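Local coordinates for protein putative glucose-6-phosphate 1-epimerase (Salmonella typhimurium, PDB 2HTB) that probably interconverts the alpha and beta anomers of glucose 6-phosphate and related hexose 6-phosphates, acting as a monomeric mutarotase, at residues A[94-99]-A[172-177]; A[152-157]-A[164-169]; A[250-255]-A[283-288]. All blocks are in the same frame, centred on the assembly; numbering follows the deposited sequence.

Interaction 1 of 3, residues A[94-99]-A[172-177]; sequences ICWPWF and FATTSA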
# COMPACT_ATOMS: atom_id res chain seq x y z
N ILE A 94 -4.23 2.31 -0.99
CA ILE A 94 -4.60 2.46 -2.40
C ILE A 94 -4.88 3.97 -2.72
O ILE A 94 -5.81 4.64 -2.13
CB ILE A 94 -5.85 1.60 -2.72
CG1 ILE A 94 -5.56 0.09 -2.49
CG2 ILE A 94 -6.35 1.93 -4.12
CD1 ILE A 94 -6.87 -0.80 -2.43
N CYS A 95 -4.06 4.50 -3.62
CA CYS A 95 -4.05 5.94 -3.93
C CYS A 95 -4.72 6.10 -5.27
O CYS A 95 -4.10 5.78 -6.37
CB CYS A 95 -2.63 6.47 -4.00
SG CYS A 95 -1.80 6.25 -2.36
N TRP A 96 -5.95 6.61 -5.22
CA TRP A 96 -6.74 6.61 -6.44
C TRP A 96 -7.92 7.51 -6.28
O TRP A 96 -8.51 7.55 -5.17
CB TRP A 96 -7.15 5.17 -6.75
CG TRP A 96 -7.71 4.95 -8.06
CD1 TRP A 96 -7.07 4.41 -9.20
CD2 TRP A 96 -9.05 5.17 -8.43
NE1 TRP A 96 -7.96 4.33 -10.25
CE2 TRP A 96 -9.17 4.83 -9.81
CE3 TRP A 96 -10.18 5.63 -7.73
CZ2 TRP A 96 -10.36 4.93 -10.48
CZ3 TRP A 96 -11.36 5.75 -8.40
CH2 TRP A 96 -11.45 5.36 -9.77
N PRO A 97 -8.27 8.25 -7.33
CA PRO A 97 -7.77 8.39 -8.73
C PRO A 97 -6.74 9.49 -9.05
O PRO A 97 -6.61 9.85 -10.18
CB PRO A 97 -9.04 8.73 -9.51
CG PRO A 97 -10.02 9.24 -8.46
CD PRO A 97 -9.38 9.16 -7.09
N TRP A 98 -6.08 10.07 -8.05
CA TRP A 98 -4.92 10.82 -8.25
C TRP A 98 -3.93 10.36 -7.17
O TRP A 98 -4.33 9.82 -6.11
CB TRP A 98 -5.18 12.32 -8.17
CG TRP A 98 -5.66 12.80 -6.84
CD1 TRP A 98 -4.89 13.23 -5.81
CD2 TRP A 98 -7.01 12.96 -6.41
NE1 TRP A 98 -5.69 13.64 -4.76
CE2 TRP A 98 -6.99 13.50 -5.12
CE3 TRP A 98 -8.26 12.72 -7.02
CZ2 TRP A 98 -8.13 13.76 -4.39
CZ3 TRP A 98 -9.44 13.05 -6.30
CH2 TRP A 98 -9.36 13.56 -5.00
N PHE A 99 -2.65 10.57 -7.46
CA PHE A 99 -1.52 10.23 -6.61
C PHE A 99 -0.89 11.56 -6.15
O PHE A 99 -0.61 12.44 -6.97
CB PHE A 99 -0.50 9.39 -7.38
CG PHE A 99 0.74 9.16 -6.63
CD1 PHE A 99 0.74 8.38 -5.47
CD2 PHE A 99 1.94 9.73 -7.02
CE1 PHE A 99 1.99 8.13 -4.70
CE2 PHE A 99 3.18 9.49 -6.31
CZ PHE A 99 3.17 8.67 -5.11
N PHE A 172 -12.01 7.56 -18.19
CA PHE A 172 -11.36 8.65 -17.54
C PHE A 172 -9.86 8.46 -17.47
O PHE A 172 -9.34 7.32 -17.58
CB PHE A 172 -11.85 8.72 -16.09
CG PHE A 172 -11.96 7.39 -15.42
CD1 PHE A 172 -10.85 6.61 -15.20
CD2 PHE A 172 -13.19 6.93 -15.01
CE1 PHE A 172 -10.98 5.37 -14.56
CE2 PHE A 172 -13.36 5.67 -14.38
CZ PHE A 172 -12.29 4.90 -14.13
N ALA A 173 -9.18 9.56 -17.20
CA ALA A 173 -7.80 9.51 -16.73
C ALA A 173 -7.60 9.52 -15.16
O ALA A 173 -8.25 10.33 -14.45
CB ALA A 173 -7.01 10.64 -17.34
N THR A 174 -6.64 8.69 -14.69
CA THR A 174 -6.28 8.69 -13.29
C THR A 174 -4.81 8.78 -13.13
O THR A 174 -4.06 8.64 -14.07
CB THR A 174 -6.75 7.40 -12.52
OG1 THR A 174 -6.06 6.23 -13.02
CG2 THR A 174 -8.20 7.26 -12.69
N THR A 175 -4.39 8.96 -11.89
CA THR A 175 -3.01 8.83 -11.54
C THR A 175 -3.12 8.10 -10.27
O THR A 175 -4.05 8.36 -9.52
CB THR A 175 -2.44 10.23 -11.48
OG1 THR A 175 -1.34 10.32 -12.40
CG2 THR A 175 -2.10 10.63 -10.19
N SER A 176 -2.27 7.11 -10.03
CA SER A 176 -2.51 6.27 -8.85
C SER A 176 -1.25 5.62 -8.32
O SER A 176 -0.18 5.74 -8.97
CB SER A 176 -3.51 5.21 -9.21
OG SER A 176 -3.09 4.48 -10.36
N ALA A 177 -1.34 4.95 -7.15
CA ALA A 177 -0.22 4.19 -6.56
C ALA A 177 -0.67 3.08 -5.59
O ALA A 177 -1.75 3.18 -5.02
CB ALA A 177 0.70 5.14 -5.83
O HOH W 1 -6.56 3.64 -12.43

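Interaction 2 of 3, residues A[152-157]-A[164-169]; sequences LLARFK and IELEAH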
# COMPACT_ATOMS: atom_id res chain seq x y z
N LEU A 152 -14.33 0.34 -9.12
CA LEU A 152 -12.90 0.07 -8.79
C LEU A 152 -12.82 -1.26 -8.12
O LEU A 152 -13.63 -1.44 -7.20
CB LEU A 152 -12.39 1.09 -7.81
CG LEU A 152 -10.99 1.63 -7.89
CD1 LEU A 152 -10.63 2.05 -6.50
CD2 LEU A 152 -9.94 0.76 -8.39
N LEU A 153 -11.96 -2.17 -8.57
CA LEU A 153 -11.78 -3.49 -7.96
C LEU A 153 -10.39 -3.67 -7.52
O LEU A 153 -9.44 -3.27 -8.18
CB LEU A 153 -12.05 -4.59 -8.91
CG LEU A 153 -13.50 -4.64 -9.41
CD1 LEU A 153 -13.69 -5.42 -10.72
CD2 LEU A 153 -14.50 -5.14 -8.24
N ALA A 154 -10.30 -4.27 -6.35
CA ALA A 154 -9.03 -4.64 -5.71
C ALA A 154 -9.01 -6.13 -5.30
O ALA A 154 -9.86 -6.64 -4.53
CB ALA A 154 -8.83 -3.78 -4.52
N ARG A 155 -8.05 -6.83 -5.86
CA ARG A 155 -7.96 -8.27 -5.68
C ARG A 155 -6.65 -8.64 -5.03
O ARG A 155 -5.58 -8.15 -5.47
CB ARG A 155 -8.09 -8.97 -7.03
CG ARG A 155 -9.56 -9.03 -7.46
CD ARG A 155 -9.78 -9.75 -8.87
NE ARG A 155 -9.89 -8.83 -10.02
CZ ARG A 155 -10.97 -8.76 -10.82
NH1 ARG A 155 -12.02 -9.57 -10.61
NH2 ARG A 155 -10.98 -7.89 -11.83
N PHE A 156 -6.75 -9.51 -4.03
CA PHE A 156 -5.61 -9.93 -3.23
C PHE A 156 -5.50 -11.44 -3.22
O PHE A 156 -6.48 -12.17 -3.01
CB PHE A 156 -5.76 -9.46 -1.74
CG PHE A 156 -5.89 -7.96 -1.58
CD1 PHE A 156 -7.15 -7.34 -1.70
CD2 PHE A 156 -4.76 -7.16 -1.39
CE1 PHE A 156 -7.28 -5.94 -1.56
CE2 PHE A 156 -4.88 -5.76 -1.27
CZ PHE A 156 -6.13 -5.16 -1.34
N LYS A 157 -4.29 -11.93 -3.37
CA LYS A 157 -4.01 -13.34 -3.10
C LYS A 157 -2.96 -13.30 -1.99
O LYS A 157 -1.81 -12.89 -2.21
CB LYS A 157 -3.46 -14.06 -4.37
CG LYS A 157 -4.53 -14.41 -5.39
CD LYS A 157 -4.06 -14.48 -6.92
N ILE A 164 -1.39 -8.14 -5.18
CA ILE A 164 -2.30 -7.01 -5.07
C ILE A 164 -2.49 -6.44 -6.48
O ILE A 164 -1.52 -6.14 -7.13
CB ILE A 164 -1.69 -5.92 -4.20
CG1 ILE A 164 -1.39 -6.46 -2.81
CG2 ILE A 164 -2.62 -4.77 -4.06
CD1 ILE A 164 -0.38 -5.61 -2.06
N GLU A 165 -3.74 -6.24 -6.87
CA GLU A 165 -4.18 -6.02 -8.23
C GLU A 165 -5.37 -5.08 -8.05
O GLU A 165 -6.34 -5.38 -7.33
CB GLU A 165 -4.68 -7.36 -8.80
CG GLU A 165 -4.13 -7.83 -10.12
CD GLU A 165 -5.11 -7.71 -11.37
OE1 GLU A 165 -6.26 -8.30 -11.35
OE2 GLU A 165 -4.67 -7.03 -12.36
N LEU A 166 -5.24 -3.93 -8.70
CA LEU A 166 -6.21 -2.81 -8.72
C LEU A 166 -6.72 -2.73 -10.15
O LEU A 166 -5.90 -2.80 -11.07
CB LEU A 166 -5.43 -1.56 -8.46
CG LEU A 166 -5.95 -0.39 -7.63
CD1 LEU A 166 -5.97 0.82 -8.42
CD2 LEU A 166 -7.30 -0.60 -6.91
N GLU A 167 -8.02 -2.58 -10.35
CA GLU A 167 -8.58 -2.49 -11.67
C GLU A 167 -9.74 -1.45 -11.73
O GLU A 167 -10.75 -1.61 -11.06
CB GLU A 167 -9.14 -3.84 -12.00
CG GLU A 167 -9.53 -4.04 -13.42
CD GLU A 167 -10.20 -5.40 -13.66
OE1 GLU A 167 -11.43 -5.45 -13.73
OE2 GLU A 167 -9.53 -6.43 -13.75
N ALA A 168 -9.58 -0.38 -12.53
CA ALA A 168 -10.57 0.68 -12.65
C ALA A 168 -11.31 0.65 -14.03
O ALA A 168 -10.70 0.67 -15.13
CB ALA A 168 -9.91 1.97 -12.42
N HIS A 169 -12.63 0.55 -13.93
CA HIS A 169 -13.54 0.56 -15.06
C HIS A 169 -14.22 1.90 -15.13
O HIS A 169 -14.71 2.46 -14.07
CB HIS A 169 -14.64 -0.50 -14.82
CG HIS A 169 -14.11 -1.89 -14.81
ND1 HIS A 169 -14.10 -2.69 -15.93
CD2 HIS A 169 -13.48 -2.60 -13.84
CE1 HIS A 169 -13.52 -3.85 -15.64
NE2 HIS A 169 -13.12 -3.80 -14.39

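Interaction 3 of 3, residues A[250-255]-A[283-288]; sequences HHLNVV and TVYATA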
# COMPACT_ATOMS: atom_id res chain seq x y z
N HIS A 250 2.05 -3.29 -14.66
CA HIS A 250 1.25 -2.32 -15.30
C HIS A 250 1.54 -0.89 -14.94
O HIS A 250 0.68 -0.06 -15.20
CB HIS A 250 -0.21 -2.57 -15.01
CG HIS A 250 -0.63 -3.99 -15.15
ND1 HIS A 250 -0.66 -4.64 -16.36
CD2 HIS A 250 -1.05 -4.89 -14.24
CE1 HIS A 250 -1.07 -5.89 -16.20
NE2 HIS A 250 -1.31 -6.06 -14.92
N HIS A 251 2.73 -0.59 -14.41
CA HIS A 251 2.97 0.66 -13.72
C HIS A 251 3.80 1.51 -14.67
O HIS A 251 4.29 1.00 -15.68
CB HIS A 251 3.88 0.36 -12.51
CG HIS A 251 5.13 -0.37 -12.92
ND1 HIS A 251 5.09 -1.65 -13.46
CD2 HIS A 251 6.41 0.04 -13.01
CE1 HIS A 251 6.30 -2.01 -13.80
NE2 HIS A 251 7.13 -1.01 -13.54
N LEU A 252 4.03 2.79 -14.31
CA LEU A 252 4.98 3.64 -15.07
C LEU A 252 6.22 3.95 -14.23
O LEU A 252 7.35 4.07 -14.73
CB LEU A 252 4.32 4.97 -15.48
CG LEU A 252 4.57 5.71 -16.81
CD1 LEU A 252 4.71 7.23 -16.56
CD2 LEU A 252 5.71 5.16 -17.76
N ASN A 253 5.98 4.15 -12.94
CA ASN A 253 7.03 4.61 -12.10
C ASN A 253 7.11 3.65 -10.85
O ASN A 253 6.13 2.94 -10.54
CB ASN A 253 6.73 6.06 -11.68
CG ASN A 253 6.29 6.98 -12.84
OD1 ASN A 253 5.17 7.53 -12.83
ND2 ASN A 253 7.18 7.19 -13.82
N VAL A 254 8.23 3.71 -10.11
CA VAL A 254 8.22 3.29 -8.71
C VAL A 254 8.53 4.49 -7.81
O VAL A 254 9.30 5.35 -8.19
CB VAL A 254 9.28 2.13 -8.47
CG1 VAL A 254 9.38 1.78 -7.02
CG2 VAL A 254 8.93 0.93 -9.32
N VAL A 255 7.97 4.55 -6.62
CA VAL A 255 8.40 5.58 -5.68
C VAL A 255 8.95 4.97 -4.40
O VAL A 255 8.38 3.99 -3.86
CB VAL A 255 7.21 6.57 -5.30
CG1 VAL A 255 7.57 7.42 -4.08
CG2 VAL A 255 6.87 7.41 -6.48
N THR A 283 4.28 1.03 -5.96
CA THR A 283 3.98 0.80 -7.37
C THR A 283 3.07 1.90 -7.84
O THR A 283 1.95 2.02 -7.41
CB THR A 283 3.23 -0.53 -7.60
OG1 THR A 283 3.99 -1.60 -7.00
CG2 THR A 283 3.12 -0.74 -9.11
N VAL A 284 3.52 2.65 -8.82
CA VAL A 284 2.87 3.90 -9.12
C VAL A 284 2.61 4.11 -10.59
O VAL A 284 3.37 3.63 -11.44
CB VAL A 284 3.79 5.02 -8.61
CG1 VAL A 284 3.27 6.35 -9.02
CG2 VAL A 284 3.93 4.93 -7.03
N TYR A 285 1.57 4.88 -10.89
CA TYR A 285 1.41 5.48 -12.23
C TYR A 285 1.09 6.95 -12.08
O TYR A 285 -0.06 7.29 -11.76
CB TYR A 285 0.21 4.86 -12.95
CG TYR A 285 0.34 4.82 -14.43
CD1 TYR A 285 0.45 3.59 -15.11
CD2 TYR A 285 0.30 6.00 -15.19
CE1 TYR A 285 0.59 3.51 -16.57
CE2 TYR A 285 0.41 5.93 -16.61
CZ TYR A 285 0.56 4.67 -17.27
OH TYR A 285 0.71 4.61 -18.65
N ALA A 286 2.10 7.80 -12.28
CA ALA A 286 2.02 9.19 -11.83
C ALA A 286 2.59 10.25 -12.81
O ALA A 286 2.04 11.40 -12.90
CB ALA A 286 2.76 9.36 -10.45
N THR A 287 3.68 9.92 -13.52
CA THR A 287 4.31 10.96 -14.34
C THR A 287 3.63 11.11 -15.74
O THR A 287 4.11 11.86 -16.61
CB THR A 287 5.83 10.75 -14.44
OG1 THR A 287 6.08 9.52 -15.09
CG2 THR A 287 6.45 10.72 -13.09
N ALA A 288 2.60 10.32 -15.96
CA ALA A 288 1.72 10.48 -17.07
C ALA A 288 0.36 9.92 -16.61
O ALA A 288 0.27 9.14 -15.62
CB ALA A 288 2.26 9.74 -18.39

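Interaction 1 of 3, residues A[94-99]-A[172-177]
The indole of W96 reaches across S176, T174 and F172 in turn. Its CG is anti to the backbone N (chi1 -168°), which brings the ring's end nearer strand 172-177 than the direction of its CB would suggest. From CB, through CG, the indole presents CD1, which rests 3.6 Å from S176 CB. NE1 comes next: T174 CG2 lies near it at 3.8 Å, while its N-H points in the ring plane to a water at 2.7 Å from W96 NE1. That water also bonds T174 OG1, so one solvent molecule links the two polar groups. CE2 stays near the same T174 methyl, and at the far end CZ2 meets F172 CZ at 4.1 Å, the phenyl reaching the edge of the indole and the two side chains crossing at about a right angle. P97, which follows a cis peptide bond, folds back so that its CB sits over the centre of one indole face, 3.6 Å above the plane.

The backbones pair briefly. C95 and A177 form an antiparallel hydrogen-bonded pair, with C95 N donating to A177 O at 162°. At the cis-proline itself, T175 N donates to P97 O at 2.9 Å from above the carbonyl plane. F99 points toward the strand and sets CD1 and CE1 against the A177 methyl.

Strand 278-286 continues the sheet beyond 172-177 and touches F99 through E282; C95 lies near H179. These two are the probable active-site residues. Strand 162-169 packs on W96 through L166 and A168.

Interaction 2 of 3, residues A[152-157]-A[164-169]
E167 OE2 is gripped by two arginines: R155 NH2 reaches it from the facing strand at 2.8 Å, a salt bridge whose hydrogen bond is weak at 129°, and R299 of strand 298-308 forms a second salt bridge. The other oxygen, E167 OE1, is modelled a doubtfully short 2.5 Å from H169 NE2 in the same strand. The hold therefore rests on OE2 and the arginines, whose charges probably stabilise the carboxylate. E167 gets there on an extended chain, CG anti to the backbone N (chi1 -169°). R155 turns about its CG-CD bond so that its guanidinium meets this carboxylate with its edge, the planes 58° apart. E165 runs alongside R155, its carboxylate nearly parallel to the guanidinium, in a long salt bridge of 3.9 Å between R155 NE and E165 OE1.

Apolar side chains fill the other face. L152 CD2 touches L166 CD2, and CD2 and CE2 of F156 touch CG1 and CG2 of I164.

L153 N and E167 O, like R155 N and E165 O, join in nearly straight hydrogen bonds. This regular antiparallel pairing makes a beta hairpin, within a large sheet of the all-beta fold of the galactose mutarotase superfamily.

Interaction 3 of 3, residues A[250-255]-A[283-288]
A classic beta bulge sets two residues, L252 and N253, opposite V284, their two N-H groups converging on V284 O at 3.1 Å from L252 N and 3.1 Å from N253 N, while V284 N returns a bond to N253 O. The strands 253-255 and 283-286 are strongly twisted, their directions 121° apart.

N253 carries most of the polar contact. Its CG stands anti to its own carbonyl carbon (chi1 -47°), which directs the amide at the corner that segment 283-288 turns. There OD1 accepts two backbone N-H groups: A286 N at 3.1 Å, in the plane of the amide carbonyl, and T287 N at 2.9 Å, tilted 20° from it. The amide nitrogen completes the grip, N253 ND2 donating to T287 OG1 at 2.9 Å with the hydroxyl slightly out of the amide plane. Three bonds therefore fix the rotation of the amide, and its two ends are told apart by their partners.

L252 lies over the tyrosine ring. Its CB stands 3.9 Å from the centroid of the Y285 ring, almost exactly on the ring normal, a CH-pi contact across the face; H250 O meets the edge of the same ring. Farther out, L252 CD1 reaches the methyl of A288. H251 CB packs 3.7 Å from T283 CG2. Separately, V255 CG2 touches V284 CG2 next to D223, a probable substrate-binding residue, and E282, a probable active-site residue.

The chemistry is that of a side-chain amide standing in for a strand partner: as the chain turns at 287 and 288, N253 satisfies two successive backbone N-H groups there, while V284 O serves both donors of the bulge.

How the interactions relate
From the N terminus, segment 94-99 comes first, and interaction 1 closes a long loop when the chain returns at 172-177. Interaction 2, the hairpin of 152-157 and 164-169, opens and closes within that loop; its second strand leads directly into 172-183. Interaction 3 follows in series, 283-288 returning to 250-255 across a smaller loop, so none of the three cross. Interaction 1 stands between the others: W96 and I94 pack against the hairpin, joining two sheets, while strand 172-183 pairs with 278-286, S176 O lying 2.7 Å from Y285 N. Interactions 2 and 3 do not touch, their centres about 16 Å apart.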